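Local coordinates for protein soluble lytic murein transglycosylase (Escherichia coli, PDB 1QSA) that cleaves the glycosidic bonds between N-acetylmuramic acid and N-acetylglucosamine in peptidoglycan, forming a 1,6-anhydro bond in the muramic acid product, at residues Ile474-Ser479 with Gly493-Ile497; Asn482-Lys486 with Leu520-Glu524; Leu451-Phe457 with Gln468-Met472; Ala400-Ala405 with Leu431-Ala435; Ala420-Phe424 with Leu445-Phe449. All coordinates share one frame; numbering follows the deposited sequence.

Interaction 1 (Ile474-Ser479 with Gly493-Ile497). With SO4 (sulfate ion), chain H.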
# COMPACT_ATOMS: atom_id res chain seq x y z
N ILE A 474 16.71 2.08 -4.53
CA ILE A 474 15.46 2.42 -5.23
C ILE A 474 14.68 1.14 -5.57
O ILE A 474 13.47 1.04 -5.30
CB ILE A 474 15.76 3.27 -6.51
CG1 ILE A 474 16.22 4.69 -6.10
CG2 ILE A 474 14.53 3.32 -7.45
CD1 ILE A 474 15.07 5.65 -5.72
N ALA A 475 15.37 0.15 -6.13
CA ALA A 475 14.71 -1.11 -6.47
C ALA A 475 14.15 -1.83 -5.23
O ALA A 475 13.03 -2.35 -5.25
CB ALA A 475 15.68 -2.02 -7.21
N ARG A 476 14.92 -1.83 -4.15
CA ARG A 476 14.50 -2.47 -2.90
C ARG A 476 13.20 -1.82 -2.39
O ARG A 476 12.26 -2.51 -2.01
CB ARG A 476 15.62 -2.35 -1.85
CG ARG A 476 15.19 -2.71 -0.42
CD ARG A 476 14.76 -4.16 -0.28
NE ARG A 476 14.45 -4.49 1.11
CZ ARG A 476 13.32 -4.16 1.74
NH1 ARG A 476 12.36 -3.52 1.08
NH2 ARG A 476 13.14 -4.53 3.00
N GLN A 477 13.15 -0.49 -2.45
CA GLN A 477 11.96 0.23 -2.01
C GLN A 477 10.78 -0.05 -2.93
O GLN A 477 9.66 -0.29 -2.45
CB GLN A 477 12.24 1.74 -1.97
CG GLN A 477 10.98 2.62 -1.94
CD GLN A 477 10.15 2.45 -0.69
OE1 GLN A 477 10.68 2.17 0.39
NE2 GLN A 477 8.84 2.60 -0.82
N GLU A 478 11.03 -0.04 -4.23
CA GLU A 478 9.97 -0.22 -5.22
C GLU A 478 9.31 -1.60 -5.27
O GLU A 478 8.07 -1.72 -5.21
CB GLU A 478 10.48 0.13 -6.63
CG GLU A 478 10.83 1.61 -6.85
CD GLU A 478 9.61 2.53 -6.84
OE1 GLU A 478 8.47 2.04 -6.65
OE2 GLU A 478 9.79 3.75 -7.04
N SER A 479 10.13 -2.64 -5.31
CA SER A 479 9.62 -4.00 -5.49
C SER A 479 9.90 -5.03 -4.41
O SER A 479 9.41 -6.17 -4.52
CB SER A 479 10.21 -4.56 -6.78
OG SER A 479 11.61 -4.71 -6.62
N GLY A 493 7.77 -4.54 -12.40
CA GLY A 493 9.09 -5.05 -12.07
C GLY A 493 9.90 -4.46 -10.95
O GLY A 493 9.40 -3.71 -10.11
N LEU A 494 11.21 -4.74 -11.02
CA LEU A 494 12.15 -4.36 -9.97
C LEU A 494 12.16 -2.91 -9.59
O LEU A 494 12.20 -2.59 -8.41
CB LEU A 494 13.57 -4.80 -10.33
CG LEU A 494 13.83 -6.32 -10.36
CD1 LEU A 494 15.25 -6.56 -10.89
CD2 LEU A 494 13.64 -6.95 -8.96
N MET A 495 12.06 -2.04 -10.59
CA MET A 495 12.08 -0.60 -10.32
C MET A 495 10.73 0.07 -10.53
O MET A 495 10.63 1.30 -10.57
CB MET A 495 13.22 0.06 -11.11
CG MET A 495 14.57 -0.53 -10.71
SD MET A 495 15.99 0.22 -11.51
CE MET A 495 16.02 1.83 -10.67
N GLN A 496 9.68 -0.77 -10.61
CA GLN A 496 8.30 -0.32 -10.75
C GLN A 496 8.13 0.78 -11.79
O GLN A 496 7.65 1.89 -11.50
CB GLN A 496 7.75 0.09 -9.37
CG GLN A 496 7.49 -1.12 -8.45
CD GLN A 496 6.28 -1.91 -8.92
OE1 GLN A 496 5.14 -1.53 -8.65
NE2 GLN A 496 6.53 -2.99 -9.65
N ILE A 497 8.54 0.43 -13.00
CA ILE A 497 8.51 1.33 -14.14
C ILE A 497 7.14 1.34 -14.81
O ILE A 497 6.60 0.29 -15.13
CB ILE A 497 9.58 0.89 -15.16
CG1 ILE A 497 10.97 0.88 -14.51
CG2 ILE A 497 9.62 1.88 -16.33
CD1 ILE A 497 12.03 0.22 -15.39
S SO4 H . 10.34 -3.18 4.67
O1 SO4 H . 11.42 -2.21 4.92
O2 SO4 H . 9.03 -2.53 4.88
O3 SO4 H . 10.43 -3.66 3.28
O4 SO4 H . 10.48 -4.32 5.60

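Interaction 2 (Asn482-Lys486 with Leu520-Glu524)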
# COMPACT_ATOMS: atom_id res chain seq x y z
N ASN A 482 11.01 -8.36 -5.93
CA ASN A 482 10.22 -9.30 -6.76
C ASN A 482 10.21 -8.70 -8.18
O ASN A 482 9.58 -7.67 -8.40
CB ASN A 482 8.81 -9.43 -6.20
CG ASN A 482 7.91 -10.28 -7.07
OD1 ASN A 482 8.30 -10.74 -8.14
ND2 ASN A 482 6.69 -10.51 -6.60
N PRO A 483 10.89 -9.35 -9.15
CA PRO A 483 10.94 -8.83 -10.52
C PRO A 483 9.64 -8.94 -11.32
O PRO A 483 9.53 -8.34 -12.39
CB PRO A 483 12.04 -9.69 -11.18
CG PRO A 483 11.91 -11.00 -10.47
CD PRO A 483 11.64 -10.62 -9.02
N LYS A 484 8.68 -9.69 -10.79
CA LYS A 484 7.41 -9.92 -11.49
C LYS A 484 6.22 -9.13 -10.94
O LYS A 484 5.11 -9.25 -11.47
CB LYS A 484 7.09 -11.42 -11.45
CG LYS A 484 8.26 -12.32 -11.87
CD LYS A 484 8.69 -12.04 -13.30
CE LYS A 484 9.93 -12.86 -13.69
NZ LYS A 484 10.32 -12.56 -15.11
N VAL A 485 6.45 -8.31 -9.92
CA VAL A 485 5.32 -7.58 -9.33
C VAL A 485 4.85 -6.39 -10.18
O VAL A 485 5.66 -5.70 -10.79
CB VAL A 485 5.63 -7.13 -7.87
CG1 VAL A 485 6.69 -6.01 -7.83
CG2 VAL A 485 4.36 -6.68 -7.16
N LYS A 486 3.53 -6.23 -10.28
CA LYS A 486 2.93 -5.12 -11.01
C LYS A 486 1.92 -4.46 -10.09
O LYS A 486 1.12 -5.16 -9.46
CB LYS A 486 2.20 -5.59 -12.26
CG LYS A 486 3.06 -6.15 -13.33
CD LYS A 486 2.20 -6.62 -14.51
CE LYS A 486 1.47 -5.47 -15.18
NZ LYS A 486 0.63 -5.97 -16.33
N LEU A 520 9.20 -5.44 -19.18
CA LEU A 520 9.58 -4.83 -17.90
C LEU A 520 9.66 -5.87 -16.78
O LEU A 520 10.24 -5.62 -15.72
CB LEU A 520 8.62 -3.68 -17.54
CG LEU A 520 8.63 -2.51 -18.53
CD1 LEU A 520 7.58 -1.47 -18.14
CD2 LEU A 520 10.04 -1.87 -18.54
N LEU A 521 9.11 -7.06 -17.02
CA LEU A 521 9.18 -8.13 -16.03
C LEU A 521 10.51 -8.90 -16.09
O LEU A 521 10.76 -9.77 -15.25
CB LEU A 521 7.99 -9.08 -16.18
CG LEU A 521 6.62 -8.43 -16.00
CD1 LEU A 521 5.54 -9.51 -16.09
CD2 LEU A 521 6.52 -7.69 -14.69
N ASP A 522 11.34 -8.60 -17.09
CA ASP A 522 12.65 -9.22 -17.21
C ASP A 522 13.63 -8.36 -16.38
O ASP A 522 13.78 -7.16 -16.65
CB ASP A 522 13.10 -9.22 -18.67
CG ASP A 522 14.54 -9.64 -18.84
OD1 ASP A 522 14.86 -10.78 -18.44
OD2 ASP A 522 15.36 -8.83 -19.33
N PRO A 523 14.34 -8.96 -15.42
CA PRO A 523 15.27 -8.18 -14.59
C PRO A 523 16.24 -7.24 -15.33
O PRO A 523 16.30 -6.05 -15.03
CB PRO A 523 16.01 -9.26 -13.80
CG PRO A 523 14.95 -10.32 -13.60
CD PRO A 523 14.30 -10.37 -14.98
N GLU A 524 17.00 -7.77 -16.29
CA GLU A 524 17.94 -6.93 -17.02
C GLU A 524 17.28 -5.77 -17.77
O GLU A 524 17.77 -4.64 -17.71
CB GLU A 524 18.78 -7.78 -17.99
CG GLU A 524 19.81 -6.94 -18.75
CD GLU A 524 20.93 -7.77 -19.38
OE1 GLU A 524 20.88 -9.01 -19.33
OE2 GLU A 524 21.88 -7.16 -19.92
O HOH W 1 11.69 -6.68 -13.38

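Interaction 3 (Leu451-Phe457 with Gln468-Met472). With SO4 (sulfate ion), chain L.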
# COMPACT_ATOMS: atom_id res chain seq x y z
N LEU A 451 22.09 -8.29 -1.59
CA LEU A 451 22.76 -7.73 -2.76
C LEU A 451 22.21 -8.39 -4.02
O LEU A 451 22.93 -9.08 -4.76
CB LEU A 451 24.28 -7.93 -2.67
CG LEU A 451 24.93 -7.21 -1.49
CD1 LEU A 451 26.43 -7.49 -1.48
CD2 LEU A 451 24.66 -5.71 -1.54
N ALA A 452 20.94 -8.13 -4.28
CA ALA A 452 20.23 -8.70 -5.42
C ALA A 452 20.64 -8.16 -6.79
O ALA A 452 20.86 -6.95 -6.95
CB ALA A 452 18.75 -8.51 -5.21
N TYR A 453 20.78 -9.07 -7.76
CA TYR A 453 21.15 -8.74 -9.13
C TYR A 453 22.40 -7.85 -9.14
O TYR A 453 22.51 -6.93 -9.94
CB TYR A 453 19.96 -8.01 -9.82
CG TYR A 453 18.67 -8.79 -9.75
CD1 TYR A 453 18.41 -9.81 -10.67
CD2 TYR A 453 17.73 -8.54 -8.75
CE1 TYR A 453 17.24 -10.57 -10.59
CE2 TYR A 453 16.56 -9.29 -8.66
CZ TYR A 453 16.33 -10.30 -9.59
OH TYR A 453 15.19 -11.06 -9.53
N ASN A 454 23.35 -8.17 -8.26
CA ASN A 454 24.56 -7.37 -8.11
C ASN A 454 25.30 -7.08 -9.41
O ASN A 454 25.61 -5.91 -9.71
CB ASN A 454 25.49 -8.01 -7.07
CG ASN A 454 26.65 -7.12 -6.71
OD1 ASN A 454 26.47 -6.08 -6.07
ND2 ASN A 454 27.85 -7.49 -7.13
N ASP A 455 25.58 -8.12 -10.19
CA ASP A 455 26.28 -7.96 -11.47
C ASP A 455 25.53 -7.05 -12.44
O ASP A 455 26.15 -6.21 -13.09
CB ASP A 455 26.53 -9.32 -12.13
CG ASP A 455 27.51 -10.18 -11.35
OD1 ASP A 455 28.33 -9.62 -10.60
OD2 ASP A 455 27.43 -11.43 -11.49
N LEU A 456 24.21 -7.19 -12.52
CA LEU A 456 23.43 -6.35 -13.42
C LEU A 456 23.46 -4.89 -12.98
O LEU A 456 23.63 -4.00 -13.81
CB LEU A 456 21.99 -6.83 -13.53
CG LEU A 456 21.78 -8.11 -14.37
CD1 LEU A 456 20.36 -8.63 -14.20
CD2 LEU A 456 22.08 -7.80 -15.84
N PHE A 457 23.28 -4.63 -11.69
CA PHE A 457 23.32 -3.24 -11.21
C PHE A 457 24.70 -2.62 -11.42
O PHE A 457 24.79 -1.46 -11.80
CB PHE A 457 22.88 -3.12 -9.74
CG PHE A 457 21.38 -3.13 -9.57
CD1 PHE A 457 20.62 -2.01 -9.90
CD2 PHE A 457 20.74 -4.27 -9.09
CE1 PHE A 457 19.21 -2.01 -9.76
CE2 PHE A 457 19.35 -4.29 -8.95
CZ PHE A 457 18.58 -3.16 -9.28
N GLN A 468 25.86 2.57 -7.64
CA GLN A 468 25.22 1.25 -7.71
C GLN A 468 24.32 1.03 -6.48
O GLN A 468 23.19 0.57 -6.61
CB GLN A 468 26.27 0.14 -7.76
CG GLN A 468 25.65 -1.24 -7.99
CD GLN A 468 26.65 -2.37 -7.83
OE1 GLN A 468 27.83 -2.20 -8.13
NE2 GLN A 468 26.19 -3.52 -7.35
N SER A 469 24.83 1.38 -5.30
CA SER A 469 24.08 1.23 -4.05
C SER A 469 22.75 1.98 -4.09
O SER A 469 21.73 1.49 -3.60
CB SER A 469 24.93 1.73 -2.87
OG SER A 469 25.17 3.14 -2.97
N TYR A 470 22.77 3.15 -4.71
CA TYR A 470 21.59 3.99 -4.82
C TYR A 470 20.53 3.35 -5.72
O TYR A 470 19.34 3.33 -5.36
CB TYR A 470 21.98 5.39 -5.31
CG TYR A 470 20.79 6.29 -5.49
CD1 TYR A 470 19.88 6.50 -4.45
CD2 TYR A 470 20.55 6.92 -6.72
CE1 TYR A 470 18.74 7.30 -4.62
CE2 TYR A 470 19.42 7.71 -6.91
CZ TYR A 470 18.53 7.89 -5.86
OH TYR A 470 17.39 8.66 -6.07
N ALA A 471 20.94 2.84 -6.89
CA ALA A 471 20.00 2.15 -7.79
C ALA A 471 19.38 0.95 -7.08
O ALA A 471 18.17 0.69 -7.19
CB ALA A 471 20.70 1.70 -9.06
N MET A 472 20.19 0.24 -6.31
CA MET A 472 19.72 -0.90 -5.54
C MET A 472 18.73 -0.50 -4.45
O MET A 472 17.73 -1.19 -4.25
CB MET A 472 20.90 -1.69 -4.97
CG MET A 472 21.68 -2.38 -6.09
SD MET A 472 23.18 -3.21 -5.57
CE MET A 472 22.53 -4.77 -4.92
S SO4 L . 29.66 3.36 -7.69
O1 SO4 L . 28.50 2.72 -8.34
O2 SO4 L . 29.51 3.30 -6.23
O3 SO4 L . 30.90 2.66 -8.08
O4 SO4 L . 29.75 4.78 -8.10

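Interaction 4 (Ala400-Ala405 with Leu431-Ala435)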
# COMPACT_ATOMS: atom_id res chain seq x y z
N ALA A 400 5.28 -18.19 -6.32
CA ALA A 400 6.13 -18.60 -5.20
C ALA A 400 5.81 -17.76 -3.96
O ALA A 400 5.83 -18.28 -2.85
CB ALA A 400 7.60 -18.44 -5.57
N ARG A 401 5.55 -16.45 -4.14
CA ARG A 401 5.23 -15.57 -3.01
C ARG A 401 4.03 -16.11 -2.20
O ARG A 401 4.05 -16.10 -0.97
CB ARG A 401 4.96 -14.14 -3.50
CG ARG A 401 4.50 -13.21 -2.39
CD ARG A 401 4.23 -11.79 -2.89
NE ARG A 401 3.68 -10.99 -1.80
CZ ARG A 401 4.41 -10.40 -0.86
NH1 ARG A 401 5.73 -10.45 -0.89
NH2 ARG A 401 3.81 -9.71 0.11
N SER A 402 3.00 -16.60 -2.90
CA SER A 402 1.82 -17.15 -2.24
C SER A 402 2.15 -18.39 -1.44
O SER A 402 1.63 -18.59 -0.34
CB SER A 402 0.73 -17.45 -3.27
OG SER A 402 0.38 -16.26 -3.94
N GLU A 403 2.98 -19.27 -2.01
CA GLU A 403 3.40 -20.47 -1.28
C GLU A 403 4.25 -20.09 -0.07
O GLU A 403 4.05 -20.62 1.02
CB GLU A 403 4.23 -21.39 -2.18
CG GLU A 403 3.45 -22.06 -3.28
CD GLU A 403 2.85 -23.43 -2.91
OE1 GLU A 403 2.78 -23.80 -1.71
OE2 GLU A 403 2.43 -24.12 -3.85
N TRP A 404 5.19 -19.17 -0.27
CA TRP A 404 6.08 -18.73 0.80
C TRP A 404 5.28 -18.11 1.94
O TRP A 404 5.59 -18.32 3.12
CB TRP A 404 7.10 -17.73 0.25
CG TRP A 404 8.25 -17.42 1.17
CD1 TRP A 404 8.53 -16.22 1.75
CD2 TRP A 404 9.34 -18.30 1.52
NE1 TRP A 404 9.73 -16.29 2.43
CE2 TRP A 404 10.25 -17.55 2.31
CE3 TRP A 404 9.63 -19.64 1.23
CZ2 TRP A 404 11.44 -18.10 2.81
CZ3 TRP A 404 10.82 -20.18 1.72
CH2 TRP A 404 11.71 -19.41 2.50
N ALA A 405 4.23 -17.38 1.58
CA ALA A 405 3.38 -16.71 2.56
C ALA A 405 2.79 -17.73 3.53
O ALA A 405 2.74 -17.49 4.73
CB ALA A 405 2.27 -15.93 1.86
N LEU A 431 11.95 -13.61 -1.50
CA LEU A 431 11.47 -14.44 -0.41
C LEU A 431 12.18 -14.11 0.90
O LEU A 431 11.57 -14.14 1.96
CB LEU A 431 11.61 -15.93 -0.75
CG LEU A 431 10.88 -16.33 -2.04
CD1 LEU A 431 10.93 -17.86 -2.21
CD2 LEU A 431 9.42 -15.85 -1.98
N SER A 432 13.46 -13.77 0.81
CA SER A 432 14.23 -13.39 1.99
C SER A 432 13.59 -12.15 2.61
O SER A 432 13.29 -12.14 3.80
CB SER A 432 15.69 -13.11 1.60
OG SER A 432 16.45 -12.63 2.71
N VAL A 433 13.31 -11.13 1.79
CA VAL A 433 12.69 -9.90 2.32
C VAL A 433 11.29 -10.20 2.88
O VAL A 433 10.92 -9.76 3.97
CB VAL A 433 12.60 -8.78 1.23
CG1 VAL A 433 11.80 -7.59 1.77
CG2 VAL A 433 14.01 -8.29 0.82
N GLN A 434 10.54 -11.03 2.16
CA GLN A 434 9.19 -11.38 2.58
C GLN A 434 9.15 -12.04 3.96
O GLN A 434 8.26 -11.76 4.77
CB GLN A 434 8.55 -12.27 1.51
CG GLN A 434 7.06 -12.56 1.72
CD GLN A 434 6.50 -13.54 0.70
OE1 GLN A 434 7.08 -13.75 -0.36
NE2 GLN A 434 5.35 -14.13 1.02
N ALA A 435 10.12 -12.91 4.22
CA ALA A 435 10.20 -13.59 5.51
C ALA A 435 10.58 -12.61 6.62
O ALA A 435 10.07 -12.72 7.74
CB ALA A 435 11.20 -14.73 5.45
O HOH W 2 8.13 -12.26 -2.36

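Interaction 5 (Ala420-Phe424 with Leu445-Phe449). With SO4 (sulfate ion), chain B; SO4 (sulfate ion), chain H.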
# COMPACT_ATOMS: atom_id res chain seq x y z
N ALA A 420 14.03 -17.05 6.35
CA ALA A 420 14.59 -15.87 5.68
C ALA A 420 16.02 -16.17 5.22
O ALA A 420 16.37 -15.93 4.06
CB ALA A 420 14.58 -14.66 6.64
N ARG A 421 16.82 -16.77 6.10
CA ARG A 421 18.22 -17.09 5.77
C ARG A 421 18.32 -18.19 4.71
O ARG A 421 19.22 -18.15 3.88
CB ARG A 421 18.99 -17.48 7.03
CG ARG A 421 20.49 -17.66 6.79
CD ARG A 421 21.14 -16.35 6.38
NE ARG A 421 22.49 -16.55 5.86
CZ ARG A 421 23.41 -15.59 5.76
NH1 ARG A 421 23.12 -14.35 6.15
NH2 ARG A 421 24.61 -15.86 5.26
N TYR A 422 17.41 -19.15 4.75
CA TYR A 422 17.39 -20.24 3.77
C TYR A 422 17.14 -19.63 2.37
O TYR A 422 17.82 -19.95 1.41
CB TYR A 422 16.28 -21.24 4.11
CG TYR A 422 16.26 -22.44 3.20
CD1 TYR A 422 17.07 -23.54 3.47
CD2 TYR A 422 15.43 -22.49 2.09
CE1 TYR A 422 17.05 -24.67 2.64
CE2 TYR A 422 15.39 -23.61 1.25
CZ TYR A 422 16.21 -24.69 1.54
OH TYR A 422 16.20 -25.80 0.72
N ALA A 423 16.18 -18.71 2.30
CA ALA A 423 15.87 -18.03 1.04
C ALA A 423 17.09 -17.21 0.59
O ALA A 423 17.50 -17.30 -0.56
CB ALA A 423 14.65 -17.13 1.23
N PHE A 424 17.66 -16.45 1.52
CA PHE A 424 18.85 -15.64 1.26
C PHE A 424 20.00 -16.52 0.72
O PHE A 424 20.63 -16.16 -0.27
CB PHE A 424 19.27 -14.91 2.56
CG PHE A 424 20.53 -14.09 2.44
CD1 PHE A 424 20.46 -12.74 2.08
CD2 PHE A 424 21.78 -14.65 2.70
CE1 PHE A 424 21.62 -11.97 1.97
CE2 PHE A 424 22.95 -13.87 2.60
CZ PHE A 424 22.87 -12.53 2.23
N LEU A 445 19.30 -7.09 9.26
CA LEU A 445 19.60 -6.30 8.07
C LEU A 445 20.12 -7.01 6.83
O LEU A 445 19.77 -6.62 5.71
CB LEU A 445 20.49 -5.10 8.42
CG LEU A 445 19.93 -4.13 9.47
CD1 LEU A 445 20.90 -2.94 9.64
CD2 LEU A 445 18.54 -3.65 9.08
N GLU A 446 20.95 -8.03 7.01
CA GLU A 446 21.52 -8.72 5.85
C GLU A 446 20.43 -9.37 4.99
O GLU A 446 20.49 -9.31 3.76
CB GLU A 446 22.57 -9.77 6.27
CG GLU A 446 23.42 -10.18 5.08
CD GLU A 446 24.58 -11.08 5.42
OE1 GLU A 446 24.55 -11.75 6.47
OE2 GLU A 446 25.53 -11.12 4.60
N GLU A 447 19.45 -10.00 5.64
CA GLU A 447 18.35 -10.66 4.94
C GLU A 447 17.33 -9.67 4.41
O GLU A 447 16.65 -9.93 3.41
CB GLU A 447 17.66 -11.69 5.85
CG GLU A 447 18.54 -12.90 6.24
CD GLU A 447 19.58 -12.58 7.30
OE1 GLU A 447 19.34 -11.68 8.14
OE2 GLU A 447 20.63 -13.25 7.33
N ARG A 448 17.21 -8.51 5.07
CA ARG A 448 16.29 -7.47 4.63
C ARG A 448 16.84 -6.69 3.42
O ARG A 448 16.07 -6.12 2.65
CB ARG A 448 16.04 -6.44 5.75
CG ARG A 448 15.31 -6.97 7.00
CD ARG A 448 15.00 -5.82 7.99
NE ARG A 448 14.09 -4.85 7.40
CZ ARG A 448 14.09 -3.54 7.66
NH1 ARG A 448 14.91 -3.04 8.59
NH2 ARG A 448 13.25 -2.74 7.03
N PHE A 449 18.16 -6.64 3.29
CA PHE A 449 18.77 -5.86 2.21
C PHE A 449 19.82 -6.67 1.47
O PHE A 449 21.00 -6.32 1.45
CB PHE A 449 19.36 -4.58 2.82
CG PHE A 449 18.33 -3.72 3.49
CD1 PHE A 449 17.42 -2.98 2.73
CD2 PHE A 449 18.17 -3.76 4.89
CE1 PHE A 449 16.35 -2.31 3.34
CE2 PHE A 449 17.11 -3.09 5.51
CZ PHE A 449 16.20 -2.36 4.74
S SO4 B . 14.41 0.77 8.49
O1 SO4 B . 15.11 1.89 7.83
O2 SO4 B . 15.39 -0.25 8.90
O3 SO4 B . 13.71 1.30 9.67
O4 SO4 B . 13.42 0.17 7.57
S SO4 H . 10.34 -3.18 4.67
O1 SO4 H . 11.42 -2.21 4.92
O2 SO4 H . 9.03 -2.53 4.88
O3 SO4 H . 10.43 -3.66 3.28
O4 SO4 H . 10.48 -4.32 5.60
O HOH W 3 26.41 -13.71 4.20

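Interaction 1 (Ile474-Ser479 with Gly493-Ile497)
Ala475 and Met495 bring the two backbones to 4.7 Å between their CA atoms, where the last turns of helix 468-479 lie against a type I beta turn from Gly493 to Gln496. One turn further along the helix, Ser479 OG is 2.8 Å from Leu494 O and 3.1 Å from Ala475 O, one hydroxyl between a carbonyl of the turn and one of its own helix. Its chi1 of 66° sets OG between the backbone N and carbonyl carbon, toward Ala475 O one turn back and Leu494 O across the contact. Gln496 bends at chi2 and folds over its own turn, so that NE2 gives Gly493 O a nearly straight bond of 3.0 Å on a lone pair in the carbonyl plane; the backbone N of Gln496 uses the same oxygen. This fixes the amide and presents the aliphatic part of Gln496 to the helix, with CG 3.3 Å from Glu478 O and CB 3.4 Å from Glu478 OE1. The Glu478 side chain, itself bent at chi2, lays its CG along Met495 O, while its OE2 is hydrogen-bonded to Tyr587 OH. At the other end Met495 CE meets Ile474 CG2 at 3.8 Å, the two side chains crossing at about a right angle. Gln496 and Ile497 both face Ser492, forming a G1 beta bulge. Glu478-Ser479 and Gly493-Leu494-Met495-Gln496 correspond to the Glu-Ser and Gly-Leu-Met-Gln motifs of the Slt family, here packed together beside the predicted catalytic glutamate of a lysozyme-like domain.

Interaction 2 (Asn482-Lys486 with Leu520-Glu524)
Lys484 reaches over Leu521 to bond with its carbonyl oxygen. From CB, chi1 places CG beside the backbone N, a bend at chi2 (-61°) turns the chain toward Leu521, and from there it runs extended. CD is the first atom to touch, 4.2 Å from Leu521 CB and 3.6 Å from Leu521 O; CE passes the same oxygen, and NZ ends 2.8 Å from Leu521 O. The ammonium donates from above the carbonyl plane, 46° out of it. Leu521 in turn packs its CD2 near Pro483 O and Lys484 O and against Lys486 CG, the last at 4.0 Å. On the other flank the proline rings touch, Pro483 CB to Pro523 CG 3.8 Å. A water closes the gap between the backbones, donating to Pro483 O and Leu520 O at 2.9 Å each, so these two carbonyls are joined without meeting directly. The lysine's own backbone is held by an Asx turn, Asn482 OD1 accepting from Lys484 N within the type I turn from Asn482 to Val485. Across from it, Asp522 takes the N-cap of helix 523-540: the contact joins an Asx turn to a capped helix start, both in the Slt-type domain.

Interaction 3 (Leu451-Phe457 with Gln468-Met472)
A Met-aromatic contact between Met472 and Phe457 joins helix 468-479 to the first turn of helix 454-461, which follows a type II beta turn from Leu451 to Asn454. Over one face of the Phe457 ring lies Met472 CG, a CH-pi contact 3.8 Å from the centroid and displaced toward the rim. The sulfur stands farther off and oblique, with SD 5.0 Å from the ring centroid. Because the methionine bends at chi3, 81°, CE leaves the ring and turns into the beta turn, where it comes within 3.4 Å of Ala452 O and 3.7 Å of Leu451 CA. Ala471 CB adds to the packing, 3.8 Å from Phe457 CD1. The polar rim is made by two amides whose planes are 49° apart: Gln468, extended from its helix, passes CG along Phe457 CB and brings NE2 to Asn454 OD1 at 2.9 Å, a weak bond because it is strongly bent. The same NE2 also makes a weak hydrogen bond to Met472 SD, tying the glutamine to the methionine one helical turn on. Gln468 N, near the helix start, donates to a sulfate O1 at 2.7 Å. Beyond the contact, Phe457 also packs on Ile527 of helix 523-540, while helix 582-601 also borders the contact, through Tyr598 against Leu451 and Asp595 hydrogen-bonded to Ser469.

Interaction 4 (Ala400-Ala405 with Leu431-Ala435)
The Trp404 indole carries Leu431 on one face, with Leu431 CB 3.7 Å from the centroid of the five-membered ring in a CH-pi contact and Leu431 CD2 against Trp404 CG, while Gln434 and Ala435 lie at its edge. The Arg401 guanidinium has the Gln434 amide over one of its faces, the two planes 32° apart, and a water at its edge. These groups fill the interface of two alpha-superhelix helices, 397-408 and 429-438, whose segments here run at 35° to each other with axes 10.5 Å apart, in the L domain of the TPR clan; helix 413-425, between them in sequence, contributes Ala423 to both Trp404 and Leu431. Trp404 NE1 makes a weak, bent bond to Leu431 O at 2.9 Å, the oxygen lying well out of the ring plane, and Ala435 CB sits 3.7 Å from Trp404 NE1. Gln434, extended with CG anti to its backbone N (chi1 -172°), runs alongside the indole, pointing the other way, its CD 3.5 Å from Trp404 CD1. The water donates to Gln434 OE1 at 2.7 Å and is only weakly bound by Arg401 NH1. On the other side of that amide, NE2 points straight at Arg401 O, 3.1 Å away, reaching this oxygen from the face opposite to Ala405 N.

Interaction 5 (Ala420-Phe424 with Leu445-Phe449)
Arg421 NH1 stands between two carboxylates at the firm side of this contact, 3.0 Å from Glu447 OE2 and 3.0 Å from Glu446 OE1. Both oxygens lie in the guanidinium plane, yet they are approached differently: Glu447 OE2 nearly along its C-O axis, Glu446 OE1 from well above the carboxylate plane. A turn at chi2 in each of Arg421 (65°) and Glu447 (76°) brings their side chains across one another at about a right angle, with Arg421 CD also only 3.3 Å from Glu447 OE2. Phe424 of the same helix covers one face, its CD2 3.5 Å from the guanidinium plane of Arg421 and over its centre, while the far end of the ring meets helix 445-448 obliquely: CE1 is 3.4 Å from Glu446 O and CZ 3.7 Å from Glu446 CG. The three charged residues form a salt-bridge network linking helix 413-425, in the superhelical L domain, to the short helix 445-448. The arginine would be expected to offset the charge of the two neighbouring acids and to favour the ionised form of the buried Glu447. Toward solvent the grip is looser. Glu446 OE2 is linked to Arg421 NH2 through a water, which accepts from the arginine and donates to the carboxylate at 2.8 Å. Arg448 turns away from helix 413-425 altogether; its guanidinium edge holds two sulfates, and Phe449 CE2 covers the centre of one face.

Interactions 4 and 5, about 11 Å apart between centres, alternate along the chain in helices 397-408, 413-425, 429-438 and 445-448; Ser432 OG to Glu447 O connects them. Interaction 3 follows directly in sequence and shares helix 468-479 with interaction 1, about 11 Å away. Interactions 1 and 2, with centres about 9 Å apart, interleave in the Slt-type domain, where Val485 O accepts from Gly493 N and, weakly, from Gln496 NE2. Tyr453 touches Pro483, Pro523 and Leu494, packing interaction 3 on both. Arg476 NE to Arg448 O, with a sulfate bound by both arginines, connects interactions 1 and 5. The five thus form a continuous path from the L domain to the predicted active site.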